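Local coordinates for protein ribosome biogenesis GTPase A (PDB 3CNO) that probably acts as a GTPase that binds 23S rRNA and is required late in 50S ribosomal subunit assembly, at residues 30-35 and 56-61; 94-99 and 146-151. All blocks are in the same frame, centred on the assembly; numbering follows the deposited sequence.

Interaction 1: 30-35 and 56-61. With GDP (guanosine-5'-diphosphate), chain B.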
loop_
_atom_site.group_PDB
_atom_site.type_symbol
_atom_site.label_atom_id
_atom_site.label_comp_id
_atom_site.label_asym_id
_atom_site.label_seq_id
_atom_site.Cartn_x
_atom_site.Cartn_y
_atom_site.Cartn_z
ATOM N N ASP A 30 1.004 -1.711 -2.128
ATOM C CA ASP A 30 -0.429 -1.537 -2.332
ATOM C C ASP A 30 -0.722 -1.690 -3.819
ATOM O O ASP A 30 -0.163 -0.959 -4.643
ATOM C CB ASP A 30 -0.905 -0.166 -1.820
ATOM C CG ASP A 30 -2.426 -0.065 -1.717
ATOM O OD1 ASP A 30 -3.124 -0.418 -2.689
ATOM O OD2 ASP A 30 -2.932 0.388 -0.666
ATOM N N ALA A 31 -1.603 -2.635 -4.153
ATOM C CA ALA A 31 -1.985 -2.916 -5.549
ATOM C C ALA A 31 -2.542 -1.693 -6.299
ATOM O O ALA A 31 -2.468 -1.627 -7.536
ATOM C CB ALA A 31 -2.977 -4.099 -5.626
ATOM N N ARG A 32 -3.085 -0.730 -5.555
ATOM C CA ARG A 32 -3.630 0.493 -6.158
ATOM C C ARG A 32 -2.545 1.467 -6.618
ATOM O O ARG A 32 -2.796 2.304 -7.483
ATOM C CB ARG A 32 -4.588 1.189 -5.205
ATOM C CG ARG A 32 -5.697 0.303 -4.726
ATOM C CD ARG A 32 -6.505 0.962 -3.619
ATOM N NE ARG A 32 -5.725 1.082 -2.393
ATOM C CZ ARG A 32 -6.120 1.758 -1.323
ATOM N NH1 ARG A 32 -7.287 2.392 -1.334
ATOM N NH2 ARG A 32 -5.336 1.820 -0.249
ATOM N N ALA A 33 -1.346 1.351 -6.041
ATOM C CA ALA A 33 -0.214 2.189 -6.437
ATOM C C ALA A 33 1.144 1.450 -6.311
ATOM O O ALA A 33 1.914 1.705 -5.373
ATOM C CB ALA A 33 -0.221 3.506 -5.638
ATOM N N PRO A 34 1.426 0.512 -7.245
ATOM C CA PRO A 34 2.627 -0.331 -7.176
ATOM C C PRO A 34 3.959 0.423 -7.265
ATOM O O PRO A 34 4.979 -0.086 -6.804
ATOM C CB PRO A 34 2.458 -1.276 -8.371
ATOM C CG PRO A 34 0.975 -1.294 -8.613
ATOM C CD PRO A 34 0.585 0.135 -8.397
ATOM N N PHE A 35 3.948 1.627 -7.827
ATOM C CA PHE A 35 5.180 2.390 -7.983
ATOM C C PHE A 35 5.479 3.280 -6.780
ATOM O O PHE A 35 6.618 3.313 -6.303
ATOM C CB PHE A 35 5.166 3.172 -9.297
ATOM C CG PHE A 35 5.626 2.367 -10.480
ATOM C CD1 PHE A 35 5.485 0.982 -10.502
ATOM C CD2 PHE A 35 6.184 2.993 -11.582
ATOM C CE1 PHE A 35 5.914 0.226 -11.597
ATOM C CE2 PHE A 35 6.610 2.244 -12.693
ATOM C CZ PHE A 35 6.470 0.858 -12.698
ATOM N N VAL A 56 -5.980 -6.249 -2.911
ATOM C CA VAL A 56 -6.644 -6.404 -4.213
ATOM C C VAL A 56 -8.160 -6.269 -4.100
ATOM O O VAL A 56 -8.821 -5.951 -5.081
ATOM C CB VAL A 56 -6.244 -7.715 -4.976
ATOM C CG1 VAL A 56 -4.829 -7.620 -5.486
ATOM C CG2 VAL A 56 -6.431 -8.949 -4.129
ATOM N N ASP A 57 -8.688 -6.488 -2.898
ATOM C CA ASP A 57 -10.113 -6.342 -2.595
ATOM C C ASP A 57 -10.647 -4.915 -2.738
ATOM O O ASP A 57 -11.845 -4.713 -2.941
ATOM C CB ASP A 57 -10.402 -6.829 -1.165
ATOM C CG ASP A 57 -9.582 -6.074 -0.100
ATOM O OD1 ASP A 57 -8.341 -6.012 -0.228
ATOM O OD2 ASP A 57 -10.177 -5.559 0.875
ATOM N N ILE A 58 -9.770 -3.921 -2.594
ATOM C CA ILE A 58 -10.205 -2.524 -2.685
ATOM C C ILE A 58 -9.587 -1.789 -3.882
ATOM O O ILE A 58 -9.706 -0.560 -4.005
ATOM C CB ILE A 58 -9.996 -1.755 -1.348
ATOM C CG1 ILE A 58 -8.526 -1.783 -0.911
ATOM C CG2 ILE A 58 -10.934 -2.302 -0.263
ATOM C CD1 ILE A 58 -8.171 -0.732 0.146
ATOM N N ALA A 59 -8.934 -2.552 -4.756
ATOM C CA ALA A 59 -8.294 -2.010 -5.955
ATOM C C ALA A 59 -9.145 -2.270 -7.221
ATOM O O ALA A 59 -10.029 -3.111 -7.211
ATOM C CB ALA A 59 -6.890 -2.614 -6.116
ATOM N N ASP A 60 -8.866 -1.547 -8.304
ATOM C CA ASP A 60 -9.518 -1.808 -9.589
ATOM C C ASP A 60 -8.971 -3.097 -10.198
ATOM O O ASP A 60 -7.798 -3.149 -10.568
ATOM C CB ASP A 60 -9.314 -0.639 -10.564
ATOM C CG ASP A 60 -9.978 -0.889 -11.916
ATOM O OD1 ASP A 60 -9.263 -1.065 -12.929
ATOM O OD2 ASP A 60 -11.222 -0.950 -11.953
ATOM N N GLU A 61 -9.827 -4.117 -10.307
ATOM C CA GLU A 61 -9.410 -5.455 -10.731
ATOM C C GLU A 61 -8.672 -5.455 -12.053
ATOM O O GLU A 61 -7.640 -6.128 -12.196
ATOM C CB GLU A 61 -10.603 -6.417 -10.828
ATOM C CG GLU A 61 -11.003 -7.068 -9.518
ATOM C CD GLU A 61 -12.399 -7.673 -9.561
ATOM O OE1 GLU A 61 -13.377 -6.929 -9.840
ATOM O OE2 GLU A 61 -12.519 -8.889 -9.295
HETATM P PB GDP B . 1.421 -2.039 8.121
HETATM O O1B GDP B . 1.882 -3.119 9.063
HETATM O O2B GDP B . 2.136 -2.266 6.802
HETATM O O3B GDP B . 1.814 -0.648 8.565
HETATM O O3A GDP B . -0.162 -2.108 7.879
HETATM P PA GDP B . -1.295 -2.912 8.678
HETATM O O1A GDP B . -1.184 -4.415 8.588
HETATM O O2A GDP B . -1.406 -2.421 10.099
HETATM O "O5'" GDP B . -2.584 -2.470 7.846
HETATM C "C5'" GDP B . -2.848 -1.084 7.651
HETATM C "C4'" GDP B . -4.329 -0.901 7.365
HETATM O "O4'" GDP B . -4.689 -1.583 6.167
HETATM C "C3'" GDP B . -5.197 -1.475 8.465
HETATM O "O3'" GDP B . -6.316 -0.593 8.631
HETATM C "C2'" GDP B . -5.669 -2.800 7.919
HETATM O "O2'" GDP B . -6.911 -3.153 8.535
HETATM C "C1'" GDP B . -5.734 -2.521 6.420
HETATM N N9 GDP B . -5.432 -3.662 5.523
HETATM C C8 GDP B . -4.362 -4.478 5.553
HETATM N N7 GDP B . -4.414 -5.388 4.548
HETATM C C5 GDP B . -5.537 -5.151 3.846
HETATM C C6 GDP B . -6.213 -5.737 2.664
HETATM O O6 GDP B . -5.724 -6.712 2.058
HETATM N N1 GDP B . -7.368 -5.180 2.259
HETATM C C2 GDP B . -7.932 -4.133 2.897
HETATM N N2 GDP B . -9.094 -3.634 2.425
HETATM N N3 GDP B . -7.373 -3.556 3.986
HETATM C C4 GDP B . -6.203 -4.012 4.490
HETATM O O HOH W 1 -4.790 -2.178 -9.295
HETATM O O HOH W 2 -9.638 2.214 -3.157
#
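OD1 of D30 takes two N-H groups of R32, a residue whose guanidinium lies against I58 of the other segment. NE of R32 reaches OD1 of D30 on its syn side at 3.0 Å, while the backbone N of R32 meets the same oxygen on the anti side at 2.9 Å, closing an Asx turn within the type I turn D30-A33. R32 NH2 adds a salt bridge to D30 OD2 at 2.8 Å. This side-on fork lies in the guanidinium plane but about 22° out of the carboxylate plane. A bend at chi3 (-69°) turns the end of the arginine chain so that NE and NH2 meet the aspartate two residues earlier. CD1 of I58 then sits over the middle of one guanidinium face, 3.5 Å from CZ of R32. Lower on the chain, CG of R32 packs on CB of A59 (3.4 Å), and CB of A31 touches CG1 of V56. A water accepts from R32 NH1 and can donate to the carbonyl of I58; another donates to A31 O and, weakly, to D60 O. The carbonyls of V235 and A236 also accept from the arginine, so the loops of the G domain are tied to the end of helix 224-236. Beside I58, D57 reads the guanine: its OD1 accepts from GDP N1 at 2.8 Å and its OD2 from N2, the base-specific pairing made by the aspartate of the NKxD motif. With NE and NH2 each on one oxygen of D30 and one face covered by CD1 of I58, the guanidinium has its rotation fixed, and the pair probably keeps compensating charges within a buried contact next to the base-recognition loop.

Interaction 2: 94-99 and 146-151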
loop_
_atom_site.group_PDB
_atom_site.type_symbol
_atom_site.label_atom_id
_atom_site.label_comp_id
_atom_site.label_asym_id
_atom_site.label_seq_id
_atom_site.Cartn_x
_atom_site.Cartn_y
_atom_site.Cartn_z
ATOM N N LEU A 94 3.095 -17.802 -2.155
ATOM C CA LEU A 94 4.468 -17.472 -1.748
ATOM C C LEU A 94 5.471 -18.543 -2.188
ATOM O O LEU A 94 6.512 -18.207 -2.756
ATOM C CB LEU A 94 4.571 -17.203 -0.238
ATOM C CG LEU A 94 3.856 -15.964 0.329
ATOM C CD1 LEU A 94 3.678 -16.068 1.835
ATOM C CD2 LEU A 94 4.540 -14.663 -0.059
ATOM N N SER A 95 5.131 -19.816 -1.955
ATOM C CA SER A 95 6.005 -20.964 -2.255
ATOM C C SER A 95 7.464 -20.699 -1.882
ATOM O O SER A 95 8.333 -20.594 -2.750
ATOM C CB SER A 95 5.877 -21.423 -3.721
ATOM O OG SER A 95 4.691 -22.187 -3.925
ATOM N N PHE A 96 7.710 -20.575 -0.582
ATOM C CA PHE A 96 9.051 -20.350 -0.060
ATOM C C PHE A 96 9.881 -21.625 -0.122
ATOM O O PHE A 96 9.399 -22.712 0.241
ATOM C CB PHE A 96 9.005 -19.880 1.399
ATOM C CG PHE A 96 8.432 -18.501 1.592
ATOM C CD1 PHE A 96 8.868 -17.425 0.825
ATOM C CD2 PHE A 96 7.483 -18.273 2.585
ATOM C CE1 PHE A 96 8.345 -16.148 1.024
ATOM C CE2 PHE A 96 6.964 -17.002 2.798
ATOM C CZ PHE A 96 7.394 -15.938 2.010
ATOM N N ASP A 97 11.127 -21.483 -0.567
ATOM C CA ASP A 97 12.109 -22.552 -0.433
ATOM C C ASP A 97 12.220 -22.957 1.035
ATOM O O ASP A 97 11.997 -22.142 1.934
ATOM C CB ASP A 97 13.478 -22.114 -0.958
ATOM C CG ASP A 97 14.454 -23.275 -1.061
ATOM O OD1 ASP A 97 14.410 -23.998 -2.082
ATOM O OD2 ASP A 97 15.251 -23.471 -0.116
ATOM N N ARG A 98 12.551 -24.219 1.276
ATOM C CA ARG A 98 12.705 -24.719 2.634
ATOM C C ARG A 98 13.849 -24.028 3.383
ATOM O O ARG A 98 13.884 -24.031 4.614
ATOM C CB ARG A 98 12.873 -26.244 2.636
ATOM C CG ARG A 98 13.985 -26.778 1.757
ATOM C CD ARG A 98 14.100 -28.285 1.949
ATOM N NE ARG A 98 15.230 -28.870 1.227
ATOM C CZ ARG A 98 16.499 -28.826 1.636
ATOM N NH1 ARG A 98 16.820 -28.210 2.772
ATOM N NH2 ARG A 98 17.453 -29.397 0.903
ATOM N N LEU A 99 14.774 -23.432 2.635
ATOM C CA LEU A 99 15.891 -22.715 3.245
ATOM C C LEU A 99 15.755 -21.190 3.167
ATOM O O LEU A 99 16.699 -20.456 3.483
ATOM C CB LEU A 99 17.236 -23.193 2.673
ATOM C CG LEU A 99 17.635 -24.664 2.892
ATOM C CD1 LEU A 99 18.968 -24.929 2.209
ATOM C CD2 LEU A 99 17.662 -25.103 4.383
ATOM N N VAL A 146 10.940 -22.936 7.464
ATOM C CA VAL A 146 11.367 -21.650 6.892
ATOM C C VAL A 146 11.170 -20.573 7.954
ATOM O O VAL A 146 10.214 -20.627 8.734
ATOM C CB VAL A 146 10.714 -21.257 5.503
ATOM C CG1 VAL A 146 10.259 -22.475 4.691
ATOM C CG2 VAL A 146 9.595 -20.252 5.657
ATOM N N LYS A 147 12.108 -19.633 8.009
ATOM C CA LYS A 147 12.146 -18.647 9.085
ATOM C C LYS A 147 11.728 -17.278 8.583
ATOM O O LYS A 147 12.224 -16.817 7.560
ATOM C CB LYS A 147 13.554 -18.569 9.683
ATOM C CG LYS A 147 13.823 -19.580 10.759
ATOM C CD LYS A 147 13.803 -18.949 12.147
ATOM C CE LYS A 147 15.208 -18.487 12.579
ATOM N NZ LYS A 147 15.339 -18.403 14.071
ATOM N N ILE A 148 10.811 -16.644 9.307
ATOM C CA ILE A 148 10.335 -15.306 8.954
ATOM C C ILE A 148 10.566 -14.338 10.115
ATOM O O ILE A 148 10.229 -14.636 11.259
ATOM C CB ILE A 148 8.837 -15.303 8.519
ATOM C CG1 ILE A 148 8.571 -16.395 7.466
ATOM C CG2 ILE A 148 8.446 -13.934 7.981
ATOM C CD1 ILE A 148 7.106 -16.520 6.997
ATOM N N LEU A 149 11.168 -13.192 9.807
ATOM C CA LEU A 149 11.346 -12.117 10.782
ATOM C C LEU A 149 9.999 -11.585 11.268
ATOM O O LEU A 149 9.146 -11.186 10.465
ATOM C CB LEU A 149 12.186 -10.980 10.193
ATOM C CG LEU A 149 13.705 -11.113 10.243
ATOM C CD1 LEU A 149 14.344 -9.974 9.458
ATOM C CD2 LEU A 149 14.205 -11.129 11.693
ATOM N N ASP A 150 9.841 -11.583 12.589
ATOM C CA ASP A 150 8.597 -11.254 13.284
ATOM C C ASP A 150 8.088 -9.816 13.064
ATOM O O ASP A 150 6.882 -9.548 13.136
ATOM C CB ASP A 150 8.804 -11.496 14.787
ATOM C CG ASP A 150 7.502 -11.578 15.557
ATOM O OD1 ASP A 150 6.536 -12.182 15.036
ATOM O OD2 ASP A 150 7.448 -11.049 16.694
ATOM N N THR A 151 9.014 -8.899 12.814
ATOM C CA THR A 151 8.696 -7.493 12.637
ATOM C C THR A 151 9.087 -7.106 11.212
ATOM O O THR A 151 10.182 -7.450 10.746
ATOM C CB THR A 151 9.440 -6.619 13.698
ATOM O OG1 THR A 151 9.077 -7.064 15.011
ATOM C CG2 THR A 151 9.090 -5.132 13.576
#
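The F96 ring meets two aliphatic side chains of 146-151 obliquely, CG2 of V146 and CD1 of I148, while CB of L94 from its own segment lies over one ring face, offset toward the rim. The distances are alike: CD2 of F96 is 4.2 Å from CG2 of V146, and CE2 of F96 is 4.2 Å from CD1 of I148. Neighbouring ring atoms thus face V146, just before strand 147-154, and I148, two residues on. The CB of F96 is directed at the other segment, and chi1 of -68° carries the ring on toward these methyls. T24 and V26 of strand 24-30, V102 of strand 101-106 and L142 also touch it, so the phenyl lies packed between the end of helix 87-94 and the sheet. V146 buries more surface here than any other residue of the pair. Its CG1 leans against the backbone of the loop, 3.3 Å from the carbonyl O of D97 and 3.9 Å from CA of R98. A chi1 of -26°, well off a staggered value, suggests that the isopropyl group is turned to fit between the loop backbone and the ring. The loop is shaped by D97, whose OD2 accepts the backbone N of L99 at 2.8 Å on its anti side, an Asx turn that bends the chain as it heads for strand 101-106. I148 in turn packs on V102 and F140 of the flanking strands. The backbone carbonyl of D97 lies beside a methyl, and the direct contact between the segments is mainly apolar; its contribution probably comes from close fit and removal of apolar surface from water.

From the N terminus, strand 24-30 runs into segment 30-35, and the chain returns through strand 48-54 to 56-61, where interaction 1 closes a short loop before helix 61-72. After strand 78-80 and helix 87-94, segment 94-99 opens interaction 2, which closes only after strand 101-106, helix 112-120 and strand 139-141, at 146-151. The two loops follow in series, neither crossing nor nesting; the centres of interactions 1 and 2 lie about 24 Å apart. Interaction 1 joins the loops after two adjacent parallel strands, on the guanine side of the site; interaction 2 packs the helix-to-strand connection against the start of strand 147-154 and the residue just before it.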